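Long-range contact in interleukin-1beta (Gallus gallus, PDB 2WRY), which probably acts as a secreted inflammatory cytokine that binds the interleukin-1 receptor, this chain being the C-terminal, beta-trefoil part of the longer protein: residues T121-T135 with I145-L159. Sequence-based numbering, arbitrary orientation.
Sequences TRFESAAFPGWFICT and ITNQPDQVNIATYKL
Three pairs of backbone hydrogen bonds tie residues 121-135 to 145-159: Thr121 with Tyr157, Phe132 with Thr146 and Thr135 with Ile154, each exchanging N-H and C=O in antiparallel fashion. Waters add bridges: one joins Thr121 OG1 to Leu159 N, another Gly130 O to Asn147 O; a third takes the N-H of Phe123 and lies near the carbonyl oxygens of Ile133 and Ala155.

Among the flat groups, the Asn147 amide stacks on the Trp131 indole with planes 28° apart, and Asn147 CB stands over the five-membered ring, 3.8 Å from its centroid. With CG between the backbone N and the carbonyl carbon (chi1 55°), the amide reaches the CZ2 rim of the indole, Asn147 ND2 3.3 Å from Trp131 CZ2. Ile145 CG1 meets Trp131 CE3 at 3.9 Å. An alanine in place of Trp131 would probably leave the Asn147 amide without its stacking surface and strip Ile145 CG1 of an aromatic neighbour. Pro149 CB sits off-centre above the Phe132 ring, and CG approaches Phe132 CD2 to 3.6 Å.

The fold is the beta-trefoil of the interleukin-1 family; here the C-terminal strand 157-160, paired with strand 4-16, meets strand 120-125, while strands 132-134 and 144-146 form a two-stranded sheet.

On the polar side, Tyr157 turns its ring edge to Ile133 O, and its hydroxyl makes a weak 2.9 Å bond to that oxygen. Arg122 NH1 forms a long salt bridge with Asp150 OD2 (3.8 Å), which lies at the guanidinium edge, the guanidinium and carboxylate planes nearly parallel, while Phe132 CE1 lies over a guanidinium face. Asp150 OD1 also accepts the N-H of Ala155 from above the carboxylate plane. Thr135 OG1 bonds to Asp16, and Thr121 OG1 to Asp114.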
ATOM      1  N   THR A 121       7.617  -7.295  -4.694  1.00 13.35           N
ATOM      2  CA  THR A 121       6.235  -7.418  -4.269  1.00 13.89           C
ATOM      3  C   THR A 121       5.384  -6.405  -5.033  1.00 12.64           C
ATOM      4  O   THR A 121       5.850  -5.290  -5.295  1.00 12.18           O
ATOM      5  CB  THR A 121       6.142  -7.068  -2.744  1.00 13.67           C
ATOM      6  OG1 THR A 121       6.994  -7.950  -1.995  1.00 16.17           O
ATOM      7  CG2 THR A 121       4.695  -7.123  -2.202  1.00 15.51           C
ATOM      8  N   ARG A 122       4.149  -6.797  -5.374  1.00 11.55           N
ATOM      9  CA  ARG A 122       3.130  -5.847  -5.854  1.00 11.74           C
ATOM     10  C   ARG A 122       1.960  -5.937  -4.877  1.00 11.71           C
ATOM     11  O   ARG A 122       1.798  -6.949  -4.158  1.00 11.78           O
ATOM     12  CB  ARG A 122       2.699  -6.149  -7.295  1.00 12.27           C
ATOM     13  CG  ARG A 122       3.857  -6.204  -8.252  1.00 14.94           C
ATOM     14  CD  ARG A 122       3.433  -6.048  -9.695  1.00 18.72           C
ATOM     15  NE  ARG A 122       2.510  -7.079 -10.124  1.00 19.13           N
ATOM     16  CZ  ARG A 122       1.842  -7.075 -11.294  1.00 22.65           C
ATOM     17  NH1 ARG A 122       2.021  -6.118 -12.193  1.00 23.94           N
ATOM     18  NH2 ARG A 122       1.007  -8.048 -11.551  1.00 23.18           N
ATOM     19  N   PHE A 123       1.159  -4.879  -4.849  1.00 12.15           N
ATOM     20  CA  PHE A 123      -0.028  -4.843  -3.983  1.00 11.89           C
ATOM     21  C   PHE A 123      -1.260  -4.542  -4.802  1.00 11.54           C
ATOM     22  O   PHE A 123      -1.371  -3.443  -5.349  1.00 11.51           O
ATOM     23  CB  PHE A 123       0.128  -3.760  -2.898  1.00 11.12           C
ATOM     24  CG  PHE A 123       1.193  -4.055  -1.899  1.00 12.24           C
ATOM     25  CD1 PHE A 123       0.958  -4.936  -0.857  1.00 12.70           C
ATOM     26  CD2 PHE A 123       2.400  -3.393  -1.974  1.00 13.63           C
ATOM     27  CE1 PHE A 123       1.951  -5.202   0.081  1.00 13.24           C
ATOM     28  CE2 PHE A 123       3.424  -3.651  -1.042  1.00 13.84           C
ATOM     29  CZ  PHE A 123       3.189  -4.541  -0.003  1.00 13.40           C
ATOM     30  N   GLU A 124      -2.156  -5.520  -4.893  1.00 11.45           N
ATOM     31  CA  GLU A 124      -3.389  -5.368  -5.670  1.00 11.48           C
ATOM     32  C   GLU A 124      -4.561  -5.083  -4.746  1.00 12.09           C
ATOM     33  O   GLU A 124      -4.746  -5.793  -3.760  1.00 13.01           O
ATOM     34  CB  GLU A 124      -3.671  -6.645  -6.464  1.00 12.66           C
ATOM     35  CG  GLU A 124      -4.907  -6.509  -7.384  1.00 12.62           C
ATOM     36  CD  GLU A 124      -5.151  -7.745  -8.229  1.00 16.79           C
ATOM     37  OE1 GLU A 124      -4.427  -8.765  -8.054  1.00 20.34           O
ATOM     38  OE2 GLU A 124      -6.085  -7.706  -9.069  1.00 18.62           O
ATOM     39  N   SER A 125      -5.338  -4.059  -5.064  1.00 11.90           N
ATOM     40  CA  SER A 125      -6.553  -3.781  -4.271  1.00 11.97           C
ATOM     41  C   SER A 125      -7.556  -4.925  -4.311  1.00 12.82           C
ATOM     42  O   SER A 125      -7.885  -5.427  -5.391  1.00 13.83           O
ATOM     43  CB  SER A 125      -7.225  -2.500  -4.781  1.00 12.33           C
ATOM     44  OG  SER A 125      -8.430  -2.285  -4.083  1.00 13.50           O
ATOM     45  N   ALA A 126      -8.101  -5.286  -3.148  1.00 12.77           N
ATOM     46  CA  ALA A 126      -9.208  -6.246  -3.104  1.00 14.15           C
ATOM     47  C   ALA A 126     -10.537  -5.599  -3.497  1.00 14.91           C
ATOM     48  O   ALA A 126     -11.422  -6.283  -4.062  1.00 15.96           O
ATOM     49  CB  ALA A 126      -9.334  -6.901  -1.713  1.00 14.49           C
ATOM     50  N   ALA A 127     -10.703  -4.314  -3.170  1.00 14.71           N
ATOM     51  CA  ALA A 127     -11.939  -3.586  -3.481  1.00 15.63           C
ATOM     52  C   ALA A 127     -11.993  -3.235  -4.951  1.00 15.37           C
ATOM     53  O   ALA A 127     -13.087  -3.147  -5.531  1.00 16.23           O
ATOM     54  CB  ALA A 127     -12.053  -2.332  -2.642  1.00 15.67           C
ATOM     55  N   PHE A 128     -10.813  -3.028  -5.542  1.00 13.89           N
ATOM     56  CA  PHE A 128     -10.675  -2.679  -6.961  1.00 13.02           C
ATOM     57  C   PHE A 128      -9.726  -3.658  -7.646  1.00 12.96           C
ATOM     58  O   PHE A 128      -8.606  -3.283  -7.978  1.00 13.54           O
ATOM     59  CB  PHE A 128     -10.146  -1.248  -7.135  1.00 13.82           C
ATOM     60  CG  PHE A 128     -11.140  -0.192  -6.736  1.00 12.76           C
ATOM     61  CD1 PHE A 128     -11.873   0.520  -7.699  1.00 15.40           C
ATOM     62  CD2 PHE A 128     -11.341   0.100  -5.378  1.00 16.38           C
ATOM     63  CE1 PHE A 128     -12.797   1.509  -7.298  1.00 15.75           C
ATOM     64  CE2 PHE A 128     -12.265   1.082  -4.985  1.00 15.39           C
ATOM     65  CZ  PHE A 128     -12.983   1.778  -5.949  1.00 17.42           C
ATOM     66  N   PRO A 129     -10.176  -4.907  -7.870  1.00 13.46           N
ATOM     67  CA  PRO A 129      -9.295  -5.875  -8.523  1.00 13.23           C
ATOM     68  C   PRO A 129      -8.749  -5.320  -9.847  1.00 12.39           C
ATOM     69  O   PRO A 129      -9.475  -4.608 -10.577  1.00 13.44           O
ATOM     70  CB  PRO A 129     -10.197  -7.107  -8.756  1.00 14.24           C
ATOM     71  CG  PRO A 129     -11.406  -6.906  -7.917  1.00 15.29           C
ATOM     72  CD  PRO A 129     -11.483  -5.485  -7.491  1.00 13.82           C
ATOM     73  N   GLY A 130      -7.465  -5.606 -10.128  1.00 12.08           N
ATOM     74  CA  GLY A 130      -6.836  -5.057 -11.320  1.00 11.95           C
ATOM     75  C   GLY A 130      -6.150  -3.731 -11.096  1.00 12.14           C
ATOM     76  O   GLY A 130      -5.428  -3.244 -11.977  1.00 13.27           O
ATOM     77  N   TRP A 131      -6.339  -3.158  -9.898  1.00 11.59           N
ATOM     78  CA  TRP A 131      -5.673  -1.911  -9.502  1.00 10.75           C
ATOM     79  C   TRP A 131      -4.582  -2.172  -8.479  1.00 11.25           C
ATOM     80  O   TRP A 131      -4.768  -2.957  -7.536  1.00 12.72           O
ATOM     81  CB  TRP A 131      -6.694  -0.898  -8.958  1.00 11.33           C
ATOM     82  CG  TRP A 131      -7.578  -0.426 -10.077  1.00 11.00           C
ATOM     83  CD1 TRP A 131      -8.588  -1.131 -10.700  1.00 14.23           C
ATOM     84  CD2 TRP A 131      -7.536   0.857 -10.702  1.00 10.73           C
ATOM     85  NE1 TRP A 131      -9.157  -0.358 -11.696  1.00 15.43           N
ATOM     86  CE2 TRP A 131      -8.527   0.867 -11.710  1.00 12.14           C
ATOM     87  CE3 TRP A 131      -6.751   1.995 -10.512  1.00 11.45           C
ATOM     88  CZ2 TRP A 131      -8.736   1.976 -12.530  1.00 14.05           C
ATOM     89  CZ3 TRP A 131      -6.928   3.073 -11.325  1.00 13.78           C
ATOM     90  CH2 TRP A 131      -7.943   3.073 -12.322  1.00 12.53           C
ATOM     91  N   PHE A 132      -3.447  -1.543  -8.725  1.00 10.65           N
ATOM     92  CA  PHE A 132      -2.233  -1.783  -7.961  1.00 10.61           C
ATOM     93  C   PHE A 132      -1.639  -0.508  -7.420  1.00 11.42           C
ATOM     94  O   PHE A 132      -1.692   0.548  -8.068  1.00 11.69           O
ATOM     95  CB  PHE A 132      -1.166  -2.450  -8.854  1.00 10.95           C
ATOM     96  CG  PHE A 132      -1.534  -3.819  -9.354  1.00 11.26           C
ATOM     97  CD1 PHE A 132      -0.967  -4.953  -8.805  1.00 13.66           C
ATOM     98  CD2 PHE A 132      -2.429  -3.974 -10.418  1.00 12.09           C
ATOM     99  CE1 PHE A 132      -1.317  -6.235  -9.275  1.00 15.08           C
ATOM    100  CE2 PHE A 132      -2.751  -5.257 -10.899  1.00 13.03           C
ATOM    101  CZ  PHE A 132      -2.181  -6.372 -10.339  1.00 13.94           C
ATOM    102  N   ILE A 133      -1.057  -0.601  -6.223  1.00 10.24           N
ATOM    103  CA  ILE A 133      -0.406   0.568  -5.634  1.00 10.75           C
ATOM    104  C   ILE A 133       0.809   0.950  -6.479  1.00 11.78           C
ATOM    105  O   ILE A 133       1.641   0.087  -6.821  1.00 10.98           O
ATOM    106  CB  ILE A 133       0.046   0.327  -4.174  1.00 10.69           C
ATOM    107  CG1 ILE A 133      -1.155  -0.044  -3.287  1.00 11.76           C
ATOM    108  CG2 ILE A 133       0.811   1.572  -3.666  1.00 11.98           C
ATOM    109  CD1 ILE A 133      -0.779  -0.310  -1.853  1.00 12.20           C
ATOM    110  N   CYS A 134       0.897   2.215  -6.850  1.00 11.39           N
ATOM    111  CA  CYS A 134       1.987   2.638  -7.731  1.00 11.78           C
ATOM    112  C   CYS A 134       2.607   3.967  -7.360  1.00 12.85           C
ATOM    113  O   CYS A 134       2.008   4.803  -6.688  1.00 12.55           O
ATOM    114  CB  CYS A 134       1.527   2.693  -9.198  1.00 12.83           C
ATOM    115  SG  CYS A 134       0.266   3.958  -9.479  1.00 16.48           S
ATOM    116  N   THR A 135       3.842   4.146  -7.806  1.00 11.92           N
ATOM    117  CA  THR A 135       4.506   5.435  -7.692  1.00 13.14           C
ATOM    118  C   THR A 135       4.771   6.000  -9.082  1.00 12.31           C
ATOM    119  O   THR A 135       4.778   5.277 -10.088  1.00 13.55           O
ATOM    120  CB  THR A 135       5.850   5.318  -6.926  1.00 13.04           C
ATOM    121  OG1 THR A 135       6.775   4.537  -7.691  1.00 14.12           O
ATOM    122  CG2 THR A 135       5.605   4.692  -5.541  1.00 14.44           C
ATOM    123  N   ILE A 145      -3.007   4.514  -7.186  1.00 13.36           N
ATOM    124  CA  ILE A 145      -3.316   3.201  -7.754  1.00 12.00           C
ATOM    125  C   ILE A 145      -3.496   3.312  -9.265  1.00 12.84           C
ATOM    126  O   ILE A 145      -3.828   4.389  -9.822  1.00 13.73           O
ATOM    127  CB  ILE A 145      -4.553   2.475  -7.117  1.00 13.21           C
ATOM    128  CG1 ILE A 145      -5.767   3.399  -7.056  1.00 13.69           C
ATOM    129  CG2 ILE A 145      -4.169   1.931  -5.721  1.00 13.95           C
ATOM    130  CD1 ILE A 145      -7.034   2.692  -6.634  1.00 14.45           C
ATOM    131  N   THR A 146      -3.228   2.201  -9.922  1.00 10.90           N
ATOM    132  CA  THR A 146      -3.277   2.145 -11.385  1.00 10.97           C
ATOM    133  C   THR A 146      -3.784   0.789 -11.859  1.00 12.57           C
ATOM    134  O   THR A 146      -3.493  -0.238 -11.241  1.00 11.83           O
ATOM    135  CB  THR A 146      -1.856   2.345 -12.021  1.00 12.06           C
ATOM    136  OG1 THR A 146      -1.960   2.328 -13.452  1.00 13.38           O
ATOM    137  CG2 THR A 146      -0.871   1.256 -11.579  1.00 11.84           C
ATOM    138  N   ASN A 147      -4.524   0.797 -12.980  1.00 11.80           N
ATOM    139  CA  ASN A 147      -4.922  -0.469 -13.673  1.00 11.74           C
ATOM    140  C   ASN A 147      -3.877  -0.818 -14.802  1.00 11.52           C
ATOM    141  O   ASN A 147      -4.104  -1.718 -15.630  1.00 13.31           O
ATOM    142  CB  ASN A 147      -6.342  -0.544 -14.157  1.00 15.47           C
ATOM    143  CG  ASN A 147      -6.737   0.616 -15.082  1.00 10.50           C
ATOM    144  OD1 ASN A 147      -5.832   1.486 -15.396  1.00 18.23           O
ATOM    145  ND2 ASN A 147      -8.048   0.667 -15.522  1.00 22.26           N
ATOM    146  N   GLN A 148      -2.787  -0.063 -14.847  1.00 13.26           N
ATOM    147  CA  GLN A 148      -1.688  -0.362 -15.775  1.00 11.41           C
ATOM    148  C   GLN A 148      -0.354  -0.496 -14.966  1.00 11.76           C
ATOM    149  O   GLN A 148       0.538   0.327 -15.138  1.00 14.44           O
ATOM    150  CB  GLN A 148      -1.551   0.743 -16.822  1.00 12.34           C
ATOM    151  CG  GLN A 148      -2.799   0.935 -17.724  1.00 15.73           C
ATOM    152  CD  GLN A 148      -2.520   1.962 -18.791  1.00 17.26           C
ATOM    153  OE1 GLN A 148      -2.292   3.124 -18.501  1.00 22.26           O
ATOM    154  NE2 GLN A 148      -2.491   1.523 -20.025  1.00 23.64           N
ATOM    155  N   PRO A 149      -0.271  -1.500 -14.082  1.00 12.43           N
ATOM    156  CA  PRO A 149       0.905  -1.596 -13.160  1.00 11.21           C
ATOM    157  C   PRO A 149       2.223  -1.673 -13.934  1.00 12.69           C
ATOM    158  O   PRO A 149       2.360  -2.474 -14.839  1.00 12.92           O
ATOM    159  CB  PRO A 149       0.638  -2.903 -12.399  1.00 12.16           C
ATOM    160  CG  PRO A 149      -0.338  -3.704 -13.307  1.00 13.85           C
ATOM    161  CD  PRO A 149      -1.219  -2.609 -13.863  1.00 12.95           C
ATOM    162  N   ASP A 150       3.151  -0.801 -13.564  1.00 11.31           N
ATOM    163  CA  ASP A 150       4.531  -0.817 -14.110  1.00 11.67           C
ATOM    164  C   ASP A 150       4.614  -0.260 -15.529  1.00 11.95           C
ATOM    165  O   ASP A 150       5.660  -0.421 -16.192  1.00 12.59           O
ATOM    166  CB  ASP A 150       5.139  -2.232 -14.028  1.00 13.17           C
ATOM    167  CG  ASP A 150       5.429  -2.660 -12.585  1.00 15.30           C
ATOM    168  OD1 ASP A 150       6.089  -1.864 -11.914  1.00 14.12           O
ATOM    169  OD2 ASP A 150       4.976  -3.752 -12.171  1.00 19.47           O
ATOM    170  N   GLN A 151       3.517   0.390 -15.987  1.00 12.06           N
ATOM    171  CA  GLN A 151       3.469   0.987 -17.329  1.00 12.90           C
ATOM    172  C   GLN A 151       3.458   2.504 -17.185  1.00 13.69           C
ATOM    173  O   GLN A 151       2.399   3.111 -16.941  1.00 14.55           O
ATOM    174  CB  GLN A 151       2.257   0.497 -18.101  1.00 14.25           C
ATOM    175  CG  GLN A 151       2.296   0.871 -19.581  1.00 15.85           C
ATOM    176  CD  GLN A 151       1.197   0.201 -20.411  1.00 16.65           C
ATOM    177  OE1 GLN A 151       0.467  -0.671 -19.932  1.00 17.12           O
ATOM    178  NE2 GLN A 151       1.099   0.601 -21.673  1.00 21.38           N
ATOM    179  N   VAL A 152       4.636   3.109 -17.296  1.00 13.87           N
ATOM    180  CA  VAL A 152       4.851   4.551 -17.028  1.00 14.68           C
ATOM    181  C   VAL A 152       4.479   4.921 -15.589  1.00 14.87           C
ATOM    182  O   VAL A 152       3.981   6.010 -15.275  1.00 15.29           O
ATOM    183  CB  VAL A 152       4.149   5.489 -18.068  1.00 15.13           C
ATOM    184  CG1 VAL A 152       4.800   6.861 -18.056  1.00 16.66           C
ATOM    185  CG2 VAL A 152       4.205   4.892 -19.461  1.00 16.32           C
ATOM    186  N   ASN A 153       4.734   3.956 -14.723  1.00 13.63           N
ATOM    187  CA  ASN A 153       4.693   4.115 -13.259  1.00 12.24           C
ATOM    188  C   ASN A 153       5.464   2.921 -12.704  1.00 12.51           C
ATOM    189  O   ASN A 153       5.888   2.021 -13.466  1.00 13.16           O
ATOM    190  CB  ASN A 153       3.244   4.107 -12.730  1.00 12.51           C
ATOM    191  CG  ASN A 153       2.517   2.811 -13.041  1.00 11.91           C
ATOM    192  OD1 ASN A 153       2.836   1.766 -12.490  1.00 13.82           O
ATOM    193  ND2 ASN A 153       1.523   2.885 -13.945  1.00 12.25           N
ATOM    194  N   ILE A 154       5.641   2.890 -11.390  1.00 12.24           N
ATOM    195  CA  ILE A 154       6.315   1.755 -10.766  1.00 11.56           C
ATOM    196  C   ILE A 154       5.295   1.121  -9.822  1.00 12.56           C
ATOM    197  O   ILE A 154       4.746   1.801  -8.954  1.00 13.41           O
ATOM    198  CB  ILE A 154       7.560   2.197  -9.997  1.00 12.17           C
ATOM    199  CG1 ILE A 154       8.624   2.705 -10.987  1.00 13.49           C
ATOM    200  CG2 ILE A 154       8.090   1.053  -9.144  1.00 12.62           C
ATOM    201  CD1 ILE A 154       9.645   3.566 -10.330  1.00 16.09           C
ATOM    202  N   ALA A 155       5.051  -0.174  -9.984  1.00 11.55           N
ATOM    203  CA  ALA A 155       4.102  -0.882  -9.114  1.00 11.15           C
ATOM    204  C   ALA A 155       4.797  -2.073  -8.424  1.00 11.77           C
ATOM    205  O   ALA A 155       4.137  -2.952  -7.901  1.00 11.35           O
ATOM    206  CB  ALA A 155       2.846  -1.343  -9.896  1.00 11.99           C
ATOM    207  N   THR A 156       6.126  -2.036  -8.409  1.00 11.51           N
ATOM    208  CA  THR A 156       6.967  -3.118  -7.892  1.00 12.18           C
ATOM    209  C   THR A 156       7.837  -2.552  -6.774  1.00 13.06           C
ATOM    210  O   THR A 156       8.477  -1.485  -6.951  1.00 12.42           O
ATOM    211  CB  THR A 156       7.889  -3.703  -9.015  1.00 12.61           C
ATOM    212  OG1 THR A 156       7.085  -4.162 -10.123  1.00 15.96           O
ATOM    213  CG2 THR A 156       8.724  -4.873  -8.476  1.00 13.56           C
ATOM    214  N   TYR A 157       7.865  -3.292  -5.660  1.00 11.48           N
ATOM    215  CA  TYR A 157       8.511  -2.847  -4.404  1.00 12.55           C
ATOM    216  C   TYR A 157       9.445  -3.899  -3.867  1.00 14.52           C
ATOM    217  O   TYR A 157       9.348  -5.085  -4.190  1.00 13.69           O
ATOM    218  CB  TYR A 157       7.433  -2.514  -3.327  1.00 12.46           C
ATOM    219  CG  TYR A 157       6.469  -1.466  -3.812  1.00 12.05           C
ATOM    220  CD1 TYR A 157       6.762  -0.083  -3.704  1.00 10.81           C
ATOM    221  CD2 TYR A 157       5.311  -1.849  -4.480  1.00 11.46           C
ATOM    222  CE1 TYR A 157       5.893   0.893  -4.242  1.00 12.29           C
ATOM    223  CE2 TYR A 157       4.448  -0.892  -5.019  1.00 12.78           C
ATOM    224  CZ  TYR A 157       4.736   0.458  -4.910  1.00 11.18           C
ATOM    225  OH  TYR A 157       3.838   1.370  -5.435  1.00 14.81           O
ATOM    226  N   LYS A 158      10.342  -3.445  -3.012  1.00 14.74           N
ATOM    227  CA  LYS A 158      11.145  -4.372  -2.238  1.00 16.88           C
ATOM    228  C   LYS A 158      10.887  -4.077  -0.776  1.00 15.58           C
ATOM    229  O   LYS A 158      11.115  -2.958  -0.334  1.00 17.06           O
ATOM    230  CB  LYS A 158      12.612  -4.201  -2.586  1.00 17.77           C
ATOM    231  CG  LYS A 158      12.941  -4.748  -3.966  1.00 21.32           C
ATOM    232  CD  LYS A 158      14.429  -4.999  -4.160  1.00 25.69           C
ATOM    233  CE  LYS A 158      14.610  -6.029  -5.261  1.00 28.48           C
ATOM    234  NZ  LYS A 158      16.008  -6.548  -5.379  1.00 33.59           N
ATOM    235  N   LEU A 159      10.407  -5.084  -0.054  1.00 17.10           N
ATOM    236  CA  LEU A 159      10.121  -4.978   1.373  1.00 18.44           C
ATOM    237  C   LEU A 159      11.235  -5.632   2.178  1.00 20.13           C
ATOM    238  O   LEU A 159      11.841  -6.632   1.755  1.00 19.14           O
ATOM    239  CB  LEU A 159       8.805  -5.682   1.696  1.00 18.94           C
ATOM    240  CG  LEU A 159       7.473  -5.162   1.180  1.00 20.96           C
ATOM    241  CD1 LEU A 159       6.446  -6.245   1.445  1.00 22.99           C
ATOM    242  CD2 LEU A 159       7.072  -3.893   1.878  1.00 22.69           C
TER
HETATM  243  O   HOH W   1       9.640  -7.567  -1.233  1.00 18.02           O
HETATM  244  O   HOH W   2       1.725  -2.750  -6.572  1.00 11.22           O
HETATM  245  O   HOH W   3      -5.045  -4.197 -14.533  1.00 23.80           O